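Local coordinates for putative sodium:solute symporter (Proteus mirabilis, PDB 5NV9), which takes up the sialic acid N-acetylneuraminic acid into the bacterial cell, driven by the inward flow of two sodium ions down their gradient, at residues F15-A20 against A339-I344; G42-G47 against G174-I179; V54-L59 against W180-Q185; V258-V263 against I344-N349. One frame throughout, in Å; residues are numbered along the deposited sequence.

In the fold
Contacts 1, 3 and 4 supply ligands to the sodium sites. Contact 3 serves both the Na2 and the Na3 ion, and Thr58 of its 54-59 segment also meets the sialic acid. Contacts 1 and 4 use overlapping segments of helix 328-361 that share Ile344. Their centres are each about 10 Å from that of contact 3. Contact 2 lies beside the sites on the cytoplasmic side, with the Ile179 side chain about 7 Å from a sodium ion. Its centre is about 9 Å from that of contact 4. Direct links join the contacts: Tyr17 OH is hydrogen-bonded to Gln185 NE2 of contact 3, and Asp182 of contact 3 forms a salt bridge with Arg260 of contact 4.

Contact 1: F15-A20 against A339-I344; sequences FGYLAA and AAQSSI. With NA (sodium ion), chain B; NA (sodium ion), chain C.
Tyr17 carries its ring with CG roughly anti to the backbone N (chi1 153°), and Gln341 runs extended beyond CG (chi2 177°). The two long side chains therefore span the gap between segments whose nearest CA atoms, those of Leu18 and Gln341, are 10.2 Å apart. They slide past each other in opposite directions. The phenol OH of Tyr17 donates a hydrogen bond to Gln341 OE1 at 2.4 Å, which is very short, so its exact length is doubtful. OE1 lies at the ring edge, in the ring plane, while the amide is turned 32° from the ring. Leu18 CD2 also approaches Gln341 NE2 at 3.9 Å, with the two side chains nearly at right angles. The residues flanking Gln341 bind the ions. Ala339 O, Ser342 OG and Ser343 OG hold the Na2 sodium, and Ser342 O binds the Na3 sodium at 2.4 Å. The Tyr17–Gln341 pair thus joins helix 8-29 to helix 328-361 on the side turned from the ions. Helix 155-203 completes the group: its Gln185 is hydrogen-bonded to Tyr17 OH, and its Tyr169 packs on Gln341. Helix 118-151 touches the 339-344 segment through Ala340, Ser343 and Ile344.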
loop_
_atom_site.group_PDB
_atom_site.type_symbol
_atom_site.label_atom_id
_atom_site.label_comp_id
_atom_site.label_asym_id
_atom_site.label_seq_id
_atom_site.Cartn_x
_atom_site.Cartn_y
_atom_site.Cartn_z
ATOM N N PHE A 15 -13.357 -15.894 -12.842
ATOM C CA PHE A 15 -14.721 -15.560 -12.400
ATOM C C PHE A 15 -15.170 -16.306 -11.172
ATOM O O PHE A 15 -15.994 -15.811 -10.416
ATOM C CB PHE A 15 -15.716 -15.706 -13.538
ATOM C CG PHE A 15 -15.735 -14.521 -14.450
ATOM C CD1 PHE A 15 -14.772 -14.354 -15.412
ATOM C CD2 PHE A 15 -16.696 -13.539 -14.299
ATOM C CE1 PHE A 15 -14.783 -13.253 -16.246
ATOM C CE2 PHE A 15 -16.715 -12.434 -15.121
ATOM C CZ PHE A 15 -15.754 -12.290 -16.098
ATOM N N GLY A 16 -14.622 -17.489 -10.949
ATOM C CA GLY A 16 -14.766 -18.144 -9.659
ATOM C C GLY A 16 -14.152 -17.336 -8.514
ATOM O O GLY A 16 -14.758 -17.193 -7.429
ATOM N N TYR A 17 -12.942 -16.853 -8.732
ATOM C CA TYR A 17 -12.278 -16.007 -7.747
ATOM C C TYR A 17 -13.113 -14.734 -7.436
ATOM O O TYR A 17 -13.346 -14.358 -6.269
ATOM C CB TYR A 17 -10.915 -15.550 -8.255
ATOM C CG TYR A 17 -10.483 -14.184 -7.621
ATOM C CD1 TYR A 17 -9.939 -14.133 -6.341
ATOM C CD2 TYR A 17 -10.658 -13.016 -8.285
ATOM C CE1 TYR A 17 -9.542 -12.933 -5.765
ATOM C CE2 TYR A 17 -10.267 -11.779 -7.717
ATOM C CZ TYR A 17 -9.730 -11.741 -6.444
ATOM O OH TYR A 17 -9.351 -10.555 -5.856
ATOM N N LEU A 18 -13.575 -14.079 -8.490
ATOM C CA LEU A 18 -14.426 -12.864 -8.333
ATOM C C LEU A 18 -15.749 -13.115 -7.599
ATOM O O LEU A 18 -16.176 -12.294 -6.760
ATOM C CB LEU A 18 -14.675 -12.228 -9.684
ATOM C CG LEU A 18 -13.483 -11.672 -10.434
ATOM C CD1 LEU A 18 -13.831 -11.212 -11.854
ATOM C CD2 LEU A 18 -12.907 -10.468 -9.672
ATOM N N ALA A 19 -16.404 -14.247 -7.899
ATOM C CA ALA A 19 -17.612 -14.638 -7.241
ATOM C C ALA A 19 -17.334 -14.944 -5.783
ATOM O O ALA A 19 -18.158 -14.679 -4.920
ATOM C CB ALA A 19 -18.200 -15.860 -7.929
ATOM N N ALA A 20 -16.174 -15.530 -5.482
ATOM C CA ALA A 20 -15.852 -15.844 -4.099
ATOM C C ALA A 20 -15.676 -14.553 -3.261
ATOM O O ALA A 20 -15.992 -14.514 -2.064
ATOM C CB ALA A 20 -14.537 -16.650 -4.056
ATOM N N ALA A 339 -3.866 -9.047 -5.725
ATOM C CA ALA A 339 -2.901 -7.993 -5.289
ATOM C C ALA A 339 -3.486 -6.575 -5.416
ATOM O O ALA A 339 -3.359 -5.738 -4.514
ATOM C CB ALA A 339 -1.573 -8.110 -6.006
ATOM N N ALA A 340 -4.137 -6.312 -6.537
ATOM C CA ALA A 340 -4.775 -5.026 -6.799
ATOM C C ALA A 340 -5.960 -4.750 -5.841
ATOM O O ALA A 340 -5.992 -3.715 -5.142
ATOM C CB ALA A 340 -5.221 -5.023 -8.211
ATOM N N GLN A 341 -6.914 -5.687 -5.791
ATOM C CA GLN A 341 -8.136 -5.555 -5.026
ATOM C C GLN A 341 -7.991 -5.515 -3.510
ATOM O O GLN A 341 -8.718 -4.820 -2.859
ATOM C CB GLN A 341 -9.108 -6.651 -5.438
ATOM C CG GLN A 341 -9.598 -6.441 -6.868
ATOM C CD GLN A 341 -10.515 -7.536 -7.375
ATOM O OE1 GLN A 341 -10.294 -8.725 -7.125
ATOM N NE2 GLN A 341 -11.565 -7.131 -8.136
ATOM N N SER A 342 -7.071 -6.270 -2.932
ATOM C CA SER A 342 -6.855 -6.183 -1.561
ATOM C C SER A 342 -6.334 -4.766 -1.164
ATOM O O SER A 342 -6.517 -4.343 -0.066
ATOM C CB SER A 342 -5.835 -7.249 -1.123
ATOM O OG SER A 342 -4.675 -7.203 -1.940
ATOM N N SER A 343 -5.651 -4.087 -2.057
ATOM C CA SER A 343 -5.137 -2.715 -1.775
ATOM C C SER A 343 -6.222 -1.669 -2.016
ATOM O O SER A 343 -6.413 -0.749 -1.193
ATOM C CB SER A 343 -3.890 -2.458 -2.658
ATOM O OG SER A 343 -2.804 -3.287 -2.195
ATOM N N ILE A 344 -6.969 -1.859 -3.118
ATOM C CA ILE A 344 -8.098 -0.992 -3.431
ATOM C C ILE A 344 -9.209 -1.018 -2.317
ATOM O O ILE A 344 -9.722 0.058 -1.869
ATOM C CB ILE A 344 -8.724 -1.313 -4.768
ATOM C CG1 ILE A 344 -7.746 -0.988 -5.897
ATOM C CG2 ILE A 344 -10.024 -0.544 -4.981
ATOM C CD1 ILE A 344 -8.217 -1.543 -7.214
HETATM NA NA NA B . -2.888 -5.662 -2.286
HETATM NA NA NA C . -7.999 -4.789 1.705
#

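Contact 2: G42-G47 against G174-I179; sequences GGRVPG and GIEGVI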
loop_
_atom_site.group_PDB
_atom_site.type_symbol
_atom_site.label_atom_id
_atom_site.label_comp_id
_atom_site.label_asym_id
_atom_site.label_seq_id
_atom_site.Cartn_x
_atom_site.Cartn_y
_atom_site.Cartn_z
ATOM N N GLY A 42 -15.983 -4.406 15.326
ATOM C CA GLY A 42 -16.415 -4.803 16.651
ATOM C C GLY A 42 -15.401 -5.563 17.500
ATOM O O GLY A 42 -15.773 -6.296 18.377
ATOM N N GLY A 43 -14.116 -5.416 17.250
ATOM C CA GLY A 43 -13.125 -6.265 17.947
ATOM C C GLY A 43 -13.176 -7.753 17.631
ATOM O O GLY A 43 -12.604 -8.522 18.386
ATOM N N ARG A 44 -13.816 -8.165 16.517
ATOM C CA ARG A 44 -13.970 -9.603 16.142
ATOM C C ARG A 44 -12.847 -10.212 15.242
ATOM O O ARG A 44 -12.925 -11.372 14.851
ATOM C CB ARG A 44 -15.308 -9.856 15.438
ATOM C CG ARG A 44 -16.529 -9.761 16.326
ATOM C CD ARG A 44 -17.802 -9.888 15.508
ATOM N NE ARG A 44 -18.005 -8.761 14.602
ATOM C CZ ARG A 44 -18.642 -7.637 14.905
ATOM N NH1 ARG A 44 -19.175 -7.449 16.121
ATOM N NH2 ARG A 44 -18.760 -6.685 13.982
ATOM N N VAL A 45 -11.812 -9.456 14.898
ATOM C CA VAL A 45 -10.797 -9.965 14.003
ATOM C C VAL A 45 -9.654 -10.568 14.795
ATOM O O VAL A 45 -9.105 -9.955 15.679
ATOM C CB VAL A 45 -10.343 -8.850 13.088
ATOM C CG1 VAL A 45 -9.274 -9.328 12.118
ATOM C CG2 VAL A 45 -11.583 -8.326 12.366
ATOM N N PRO A 46 -9.295 -11.806 14.508
ATOM C CA PRO A 46 -8.030 -12.214 15.173
ATOM C C PRO A 46 -6.794 -11.617 14.576
ATOM O O PRO A 46 -6.796 -11.174 13.387
ATOM C CB PRO A 46 -7.950 -13.737 14.905
ATOM C CG PRO A 46 -8.830 -13.966 13.734
ATOM C CD PRO A 46 -9.878 -12.869 13.690
ATOM N N GLY A 47 -5.709 -11.694 15.360
ATOM C CA GLY A 47 -4.437 -11.138 14.999
ATOM C C GLY A 47 -3.884 -11.658 13.707
ATOM O O GLY A 47 -3.473 -10.884 12.859
ATOM N N GLY A 174 -17.911 -4.087 4.904
ATOM C CA GLY A 174 -17.311 -3.375 6.019
ATOM C C GLY A 174 -15.854 -3.789 6.132
ATOM O O GLY A 174 -15.343 -4.410 5.232
ATOM N N ILE A 175 -15.184 -3.377 7.205
ATOM C CA ILE A 175 -13.781 -3.672 7.395
ATOM C C ILE A 175 -13.576 -5.169 7.592
ATOM O O ILE A 175 -12.505 -5.693 7.220
ATOM C CB ILE A 175 -13.195 -2.917 8.572
ATOM C CG1 ILE A 175 -11.674 -3.124 8.610
ATOM C CG2 ILE A 175 -13.882 -3.318 9.915
ATOM C CD1 ILE A 175 -10.901 -2.785 7.354
ATOM N N GLU A 176 -14.588 -5.879 8.142
ATOM C CA GLU A 176 -14.455 -7.353 8.269
ATOM C C GLU A 176 -14.439 -8.095 6.924
ATOM O O GLU A 176 -13.605 -8.962 6.682
ATOM C CB GLU A 176 -15.493 -7.941 9.201
ATOM C CG GLU A 176 -15.125 -7.723 10.659
ATOM C CD GLU A 176 -16.299 -8.012 11.577
ATOM O OE1 GLU A 176 -17.154 -7.125 11.681
ATOM O OE2 GLU A 176 -16.356 -9.130 12.141
ATOM N N GLY A 177 -15.344 -7.713 6.045
ATOM C CA GLY A 177 -15.292 -8.232 4.722
ATOM C C GLY A 177 -14.075 -7.853 3.909
ATOM O O GLY A 177 -13.630 -8.626 3.070
ATOM N N VAL A 178 -13.522 -6.670 4.188
ATOM C CA VAL A 178 -12.327 -6.219 3.547
ATOM C C VAL A 178 -11.135 -7.045 4.068
ATOM O O VAL A 178 -10.240 -7.438 3.314
ATOM C CB VAL A 178 -12.083 -4.726 3.846
ATOM C CG1 VAL A 178 -10.719 -4.364 3.400
ATOM C CG2 VAL A 178 -13.070 -3.867 3.082
ATOM N N ILE A 179 -11.140 -7.317 5.366
ATOM C CA ILE A 179 -10.043 -8.065 5.959
ATOM C C ILE A 179 -10.095 -9.548 5.515
ATOM O O ILE A 179 -9.098 -10.138 5.085
ATOM C CB ILE A 179 -10.099 -7.931 7.453
ATOM C CG1 ILE A 179 -9.548 -6.554 7.847
ATOM C CG2 ILE A 179 -9.334 -9.072 8.142
ATOM C CD1 ILE A 179 -9.789 -6.221 9.317
#
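The guanidinium of Arg44 meets Glu176 at its edge, and Gly42 CA lies over one of its faces. That CA atom sits 3.6 Å above the Arg44 plane, offset toward the rim. Arg44 grips the Glu176 carboxylate side-on, through NE and NH2. Arg44 NE donates to Glu176 OE2 at 3.0 Å, and Arg44 NH2 donates to Glu176 OE1 at 2.8 Å. Both bonds are fairly straight, with N-H...O angles of 162°. The acceptors lie close to the guanidinium plane and are met on their syn sides. The match is not flat, since the two planes are 34° apart and both donors stand somewhat out of the carboxylate plane. A bend at chi3 (-67°) turns the Arg44 head onto the acid. Each partner has a second charge: Glu176 OE2 also bridges to Arg31, and Arg44 NH2 to Asp37. This small charge network may favour the ionised form of Glu176. Beside it the contact is apolar. Val45 CG1 meets Ile179 CG2 tip to tip at 4.0 Å, and Val45 CG2 packs on Glu176 CG at the same distance. The 42-47 loop leads from helix 35-40 to Pro46, the N-cap of helix 47-58, and the helix facing it, 155-203, is kinked at Ile175 and Glu176. This bidentate salt bridge ties the loop leading into helix 47-58, a core transmembrane helix of the LeuT fold, to helix 155-203.

Contact 3: V54-L59 against W180-Q185; sequences VFATTL and WTDVIQ. With NA (sodium ion), chain B; NA (sodium ion), chain C; SLB (N-acetyl-beta-neuraminic acid), chain D.
This contact supplies ligands to both sodium sites and lies beside the sialic acid pocket. Ala56 packs on Asp182, where the two segments' backbones come closest. Ala56 CB meets Asp182 O at 3.5 Å, an approach consistent with the small methyl at this point. With its CG anti to the carbonyl carbon (chi1 -75°), Asp182 turns its carboxylate to the Na3 sodium and holds it with both oxygens, OD1 at 2.1 Å and OD2 at 2.3 Å. OD2 is also hydrogen-bonded to Ser53. Thr57 OG1 is 3.4 Å from Asp182 OD2, but its hydrogen bonds go to Ser346 and Ser53 O. Helix 47-58 ends here, and the chain leaves helical geometry at Leu59 before helix 61-73. Such a break in a core transmembrane helix is a hallmark of the LeuT fold, because it turns backbone carbonyls toward ions and substrate. Ala56 O and Leu59 O accordingly bind the Na2 sodium, at 2.1 and 2.3 Å, with Ala339, Ser342 and Ser343 completing the site. On the substrate side, Thr58 OG1 shares a hydrogen bond of 2.7 Å with O8 of the sialic acid. Phe55 CE1 approaches C9 of the same ligand at 4.0 Å.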
loop_
_atom_site.group_PDB
_atom_site.type_symbol
_atom_site.label_atom_id
_atom_site.label_comp_id
_atom_site.label_asym_id
_atom_site.label_seq_id
_atom_site.Cartn_x
_atom_site.Cartn_y
_atom_site.Cartn_z
ATOM N N VAL A 54 -2.805 -6.706 6.551
ATOM C CA VAL A 54 -1.835 -5.573 6.509
ATOM C C VAL A 54 -0.911 -5.821 5.316
ATOM O O VAL A 54 -0.686 -4.949 4.543
ATOM C CB VAL A 54 -0.929 -5.487 7.786
ATOM C CG1 VAL A 54 0.260 -4.576 7.537
ATOM C CG2 VAL A 54 -1.678 -5.015 9.002
ATOM N N PHE A 55 -0.387 -7.050 5.185
ATOM C CA PHE A 55 0.504 -7.431 4.053
ATOM C C PHE A 55 -0.207 -7.219 2.713
ATOM O O PHE A 55 0.369 -6.639 1.792
ATOM C CB PHE A 55 1.024 -8.876 4.227
ATOM C CG PHE A 55 1.946 -9.362 3.120
ATOM C CD1 PHE A 55 3.228 -8.869 3.018
ATOM C CD2 PHE A 55 1.534 -10.356 2.209
ATOM C CE1 PHE A 55 4.077 -9.306 2.025
ATOM C CE2 PHE A 55 2.385 -10.794 1.214
ATOM C CZ PHE A 55 3.659 -10.277 1.130
ATOM N N ALA A 56 -1.472 -7.651 2.613
ATOM C CA ALA A 56 -2.229 -7.580 1.340
ATOM C C ALA A 56 -2.662 -6.140 1.009
ATOM O O ALA A 56 -2.714 -5.778 -0.147
ATOM C CB ALA A 56 -3.435 -8.499 1.347
ATOM N N THR A 57 -2.924 -5.345 2.019
ATOM C CA THR A 57 -3.187 -3.883 1.902
ATOM C C THR A 57 -1.940 -3.206 1.302
ATOM O O THR A 57 -2.067 -2.478 0.367
ATOM C CB THR A 57 -3.589 -3.266 3.284
ATOM O OG1 THR A 57 -4.856 -3.782 3.720
ATOM C CG2 THR A 57 -3.670 -1.671 3.297
ATOM N N THR A 58 -0.730 -3.479 1.812
ATOM C CA THR A 58 0.470 -2.732 1.349
ATOM C C THR A 58 0.982 -3.209 -0.003
ATOM O O THR A 58 1.456 -2.408 -0.808
ATOM C CB THR A 58 1.632 -2.787 2.368
ATOM O OG1 THR A 58 1.956 -4.157 2.626
ATOM C CG2 THR A 58 1.265 -2.119 3.677
ATOM N N LEU A 59 0.849 -4.506 -0.272
ATOM C CA LEU A 59 1.389 -5.121 -1.491
ATOM C C LEU A 59 0.327 -5.191 -2.557
ATOM O O LEU A 59 -0.581 -5.997 -2.461
ATOM C CB LEU A 59 1.876 -6.547 -1.236
ATOM C CG LEU A 59 2.856 -7.106 -2.269
ATOM C CD1 LEU A 59 3.650 -8.287 -1.704
ATOM C CD2 LEU A 59 2.151 -7.510 -3.537
ATOM N N TRP A 180 -11.260 -10.142 5.561
ATOM C CA TRP A 180 -11.337 -11.572 5.171
ATOM C C TRP A 180 -11.131 -11.847 3.668
ATOM O O TRP A 180 -10.425 -12.810 3.347
ATOM C CB TRP A 180 -12.579 -12.186 5.720
ATOM C CG TRP A 180 -12.542 -12.369 7.213
ATOM C CD1 TRP A 180 -13.339 -11.733 8.105
ATOM C CD2 TRP A 180 -11.690 -13.232 7.993
ATOM N NE1 TRP A 180 -13.044 -12.121 9.371
ATOM C CE2 TRP A 180 -12.041 -13.041 9.342
ATOM C CE3 TRP A 180 -10.695 -14.154 7.686
ATOM C CZ2 TRP A 180 -11.428 -13.716 10.376
ATOM C CZ3 TRP A 180 -10.099 -14.827 8.708
ATOM C CH2 TRP A 180 -10.473 -14.633 10.023
ATOM N N THR A 181 -11.628 -10.987 2.776
ATOM C CA THR A 181 -11.129 -10.959 1.403
ATOM C C THR A 181 -9.601 -10.759 1.229
ATOM O O THR A 181 -8.985 -11.416 0.364
ATOM C CB THR A 181 -11.871 -9.940 0.490
ATOM O OG1 THR A 181 -11.760 -8.635 1.031
ATOM C CG2 THR A 181 -13.355 -10.315 0.332
ATOM N N ASP A 182 -9.023 -9.824 2.005
ATOM C CA ASP A 182 -7.585 -9.609 2.051
ATOM C C ASP A 182 -6.807 -10.866 2.430
ATOM O O ASP A 182 -5.725 -11.065 1.905
ATOM C CB ASP A 182 -7.112 -8.515 3.041
ATOM C CG ASP A 182 -7.354 -7.109 2.571
ATOM O OD1 ASP A 182 -7.712 -6.898 1.402
ATOM O OD2 ASP A 182 -7.207 -6.158 3.422
ATOM N N VAL A 183 -7.344 -11.686 3.326
ATOM C CA VAL A 183 -6.665 -12.899 3.794
ATOM C C VAL A 183 -6.573 -13.867 2.643
ATOM O O VAL A 183 -5.515 -14.483 2.400
ATOM C CB VAL A 183 -7.382 -13.561 4.999
ATOM C CG1 VAL A 183 -6.821 -14.943 5.350
ATOM C CG2 VAL A 183 -7.347 -12.665 6.225
ATOM N N ILE A 184 -7.658 -13.979 1.896
ATOM C CA ILE A 184 -7.700 -14.922 0.767
ATOM C C ILE A 184 -6.775 -14.362 -0.319
ATOM O O ILE A 184 -6.013 -15.102 -0.958
ATOM C CB ILE A 184 -9.142 -15.074 0.193
ATOM C CG1 ILE A 184 -10.098 -15.690 1.235
ATOM C CG2 ILE A 184 -9.140 -15.902 -1.107
ATOM C CD1 ILE A 184 -11.570 -15.431 0.918
ATOM N N GLN A 185 -6.880 -13.044 -0.549
ATOM C CA GLN A 185 -6.122 -12.425 -1.641
ATOM C C GLN A 185 -4.673 -12.398 -1.300
ATOM O O GLN A 185 -3.875 -12.603 -2.176
ATOM C CB GLN A 185 -6.617 -11.022 -1.959
ATOM C CG GLN A 185 -8.033 -11.025 -2.499
ATOM C CD GLN A 185 -8.713 -9.720 -2.357
ATOM O OE1 GLN A 185 -8.424 -8.935 -1.425
ATOM N NE2 GLN A 185 -9.562 -9.398 -3.364
HETATM NA NA NA B . -2.888 -5.662 -2.286
HETATM NA NA NA C . -7.999 -4.789 1.705
HETATM C C1 SLB D . 2.881 -1.722 -3.194
HETATM C C2 SLB D . 3.842 -1.270 -2.130
HETATM C C3 SLB D . 4.875 -0.360 -2.754
HETATM C C4 SLB D . 6.028 -0.018 -1.784
HETATM C C5 SLB D . 6.644 -1.360 -1.392
HETATM C C6 SLB D . 5.568 -2.266 -0.756
HETATM C C7 SLB D . 6.064 -3.657 -0.339
HETATM C C8 SLB D . 4.956 -4.489 0.252
HETATM C C9 SLB D . 5.484 -5.807 0.819
HETATM C C10 SLB D . 9.006 -1.581 -0.713
HETATM C C11 SLB D . 9.897 -1.612 0.502
HETATM N N5 SLB D . 7.756 -1.175 -0.448
HETATM O O1A SLB D . 3.117 -2.830 -3.789
HETATM O O1B SLB D . 1.894 -0.947 -3.491
HETATM O O2 SLB D . 3.148 -0.577 -1.054
HETATM O O4 SLB D . 7.043 0.821 -2.437
HETATM O O6 SLB D . 4.496 -2.471 -1.672
HETATM O O7 SLB D . 6.557 -4.383 -1.470
HETATM O O8 SLB D . 4.292 -3.758 1.276
HETATM O O9 SLB D . 6.372 -5.603 1.947
HETATM O O10 SLB D . 9.384 -1.954 -1.836
#

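Contact 4: V258-V263 against I344-N349; sequences VQRYIV and ISSSLN. With NA (sodium ion), chain C.
Gln259 points its amide NE2 at the carbonyl oxygen of Asn349, with the two amide planes only 14° apart although the side chains cross at about a right angle. Gln259 NE2 donates to Asn349 OD1 at 2.8 Å in a nearly straight bond (170°). The donor stays close to its own amide plane and meets the oxygen almost head-on. The contact joins a cytoplasmic loop of the LeuT fold to helix 328-361, just where that helix carries the Na3 site. Gln259 is also fixed from outside: OE1 accepts from Ser350, and NE2 bonds Phe39 O as well. Arg260, bent at chi2 (83°), sends its guanidinium toward the ion. Its NH2 is 2.9 Å from Ser346 OG, but the angle is too poor for a hydrogen bond. NH2 instead forms a salt bridge with Asp182, the acidic ligand of the sodium, and NE bonds Ser53. The positive charge near the ion is thus probably offset by that carboxylate. Ser346 OG coordinates the sodium at 2.2 Å and Ser345 OG at 2.5 Å. Thr57 is hydrogen-bonded to Ser346. A water between the segments lies close to Ser346 O, though its protons are unsettled. It sits at the guanidinium edge, in plane, and accepts from Arg260 NH1 at 3.0 Å.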
loop_
_atom_site.group_PDB
_atom_site.type_symbol
_atom_site.label_atom_id
_atom_site.label_comp_id
_atom_site.label_asym_id
_atom_site.label_seq_id
_atom_site.Cartn_x
_atom_site.Cartn_y
_atom_site.Cartn_z
ATOM N N VAL A 258 -2.838 1.431 9.881
ATOM C CA VAL A 258 -3.083 1.756 11.267
ATOM C C VAL A 258 -4.436 1.258 11.715
ATOM O O VAL A 258 -4.614 0.802 12.834
ATOM C CB VAL A 258 -2.968 3.304 11.552
ATOM C CG1 VAL A 258 -3.368 3.577 12.974
ATOM C CG2 VAL A 258 -1.552 3.786 11.381
ATOM N N GLN A 259 -5.412 1.329 10.839
ATOM C CA GLN A 259 -6.729 0.718 11.113
ATOM C C GLN A 259 -6.690 -0.752 11.544
ATOM O O GLN A 259 -7.508 -1.189 12.371
ATOM C CB GLN A 259 -7.598 0.848 9.864
ATOM C CG GLN A 259 -9.051 1.149 10.145
ATOM C CD GLN A 259 -9.853 1.156 8.867
ATOM O OE1 GLN A 259 -9.307 1.532 7.821
ATOM N NE2 GLN A 259 -11.134 0.708 8.921
ATOM N N ARG A 260 -5.754 -1.528 11.003
ATOM C CA ARG A 260 -5.633 -2.942 11.414
ATOM C C ARG A 260 -5.118 -3.121 12.832
ATOM O O ARG A 260 -5.258 -4.197 13.380
ATOM C CB ARG A 260 -4.740 -3.739 10.468
ATOM C CG ARG A 260 -5.446 -4.296 9.266
ATOM C CD ARG A 260 -5.584 -3.299 8.150
ATOM N NE ARG A 260 -6.425 -3.832 7.072
ATOM C CZ ARG A 260 -7.249 -3.100 6.317
ATOM N NH1 ARG A 260 -7.339 -1.795 6.489
ATOM N NH2 ARG A 260 -8.003 -3.690 5.416
ATOM N N TYR A 261 -4.514 -2.091 13.431
ATOM C CA TYR A 261 -4.032 -2.190 14.797
ATOM C C TYR A 261 -5.144 -2.159 15.846
ATOM O O TYR A 261 -4.903 -2.540 16.991
ATOM C CB TYR A 261 -3.031 -1.052 15.107
ATOM C CG TYR A 261 -1.793 -0.973 14.156
ATOM C CD1 TYR A 261 -1.332 -2.072 13.405
ATOM C CD2 TYR A 261 -1.088 0.223 14.041
ATOM C CE1 TYR A 261 -0.195 -1.963 12.572
ATOM C CE2 TYR A 261 0.056 0.327 13.251
ATOM C CZ TYR A 261 0.497 -0.732 12.496
ATOM O OH TYR A 261 1.646 -0.501 11.715
ATOM N N ILE A 262 -6.325 -1.665 15.476
ATOM C CA ILE A 262 -7.433 -1.465 16.417
ATOM C C ILE A 262 -8.609 -2.457 16.203
ATOM O O ILE A 262 -9.601 -2.425 16.934
ATOM C CB ILE A 262 -7.888 0.022 16.405
ATOM C CG1 ILE A 262 -8.290 0.531 15.026
ATOM C CG2 ILE A 262 -6.703 0.914 16.788
ATOM C CD1 ILE A 262 -9.741 0.364 14.711
ATOM N N VAL A 263 -8.515 -3.326 15.196
ATOM C CA VAL A 263 -9.587 -4.313 14.976
ATOM C C VAL A 263 -9.493 -5.553 15.846
ATOM O O VAL A 263 -10.469 -6.348 15.921
ATOM C CB VAL A 263 -9.677 -4.752 13.492
ATOM C CG1 VAL A 263 -10.027 -3.596 12.607
ATOM C CG2 VAL A 263 -8.426 -5.438 13.010
ATOM N N ILE A 344 -6.969 -1.859 -3.118
ATOM C CA ILE A 344 -8.098 -0.992 -3.431
ATOM C C ILE A 344 -9.209 -1.018 -2.317
ATOM O O ILE A 344 -9.722 0.058 -1.869
ATOM C CB ILE A 344 -8.724 -1.313 -4.768
ATOM C CG1 ILE A 344 -7.746 -0.988 -5.897
ATOM C CG2 ILE A 344 -10.024 -0.544 -4.981
ATOM C CD1 ILE A 344 -8.217 -1.543 -7.214
ATOM N N SER A 345 -9.527 -2.203 -1.834
ATOM C CA SER A 345 -10.605 -2.313 -0.884
ATOM C C SER A 345 -10.209 -1.610 0.428
ATOM O O SER A 345 -11.024 -0.890 1.035
ATOM C CB SER A 345 -10.913 -3.755 -0.646
ATOM O OG SER A 345 -9.822 -4.364 0.048
ATOM N N SER A 346 -8.970 -1.828 0.887
ATOM C CA SER A 346 -8.490 -1.217 2.092
ATOM C C SER A 346 -8.394 0.293 2.018
ATOM O O SER A 346 -8.622 0.969 3.029
ATOM C CB SER A 346 -7.077 -1.716 2.493
ATOM O OG SER A 346 -7.093 -3.074 2.782
ATOM N N SER A 347 -7.980 0.801 0.857
ATOM C CA SER A 347 -7.852 2.222 0.641
ATOM C C SER A 347 -9.262 2.868 0.633
ATOM O O SER A 347 -9.448 3.946 1.218
ATOM C CB SER A 347 -7.136 2.539 -0.699
ATOM O OG SER A 347 -5.712 2.429 -0.644
ATOM N N LEU A 348 -10.253 2.225 0.003
ATOM C CA LEU A 348 -11.650 2.775 0.015
ATOM C C LEU A 348 -12.283 2.819 1.416
ATOM O O LEU A 348 -12.834 3.866 1.855
ATOM C CB LEU A 348 -12.577 2.017 -0.903
ATOM C CG LEU A 348 -12.335 2.081 -2.430
ATOM C CD1 LEU A 348 -13.323 1.137 -3.154
ATOM C CD2 LEU A 348 -12.419 3.461 -2.997
ATOM N N ASN A 349 -12.174 1.727 2.137
ATOM C CA ASN A 349 -12.644 1.718 3.505
ATOM C C ASN A 349 -11.935 2.742 4.419
ATOM O O ASN A 349 -12.589 3.395 5.243
ATOM C CB ASN A 349 -12.564 0.339 4.108
ATOM C CG ASN A 349 -13.147 0.292 5.512
ATOM O OD1 ASN A 349 -12.417 0.491 6.457
ATOM N ND2 ASN A 349 -14.423 -0.067 5.654
HETATM NA NA NA C . -7.999 -4.789 1.705
HETATM O O HOH W 1 -9.516 -0.372 4.990
#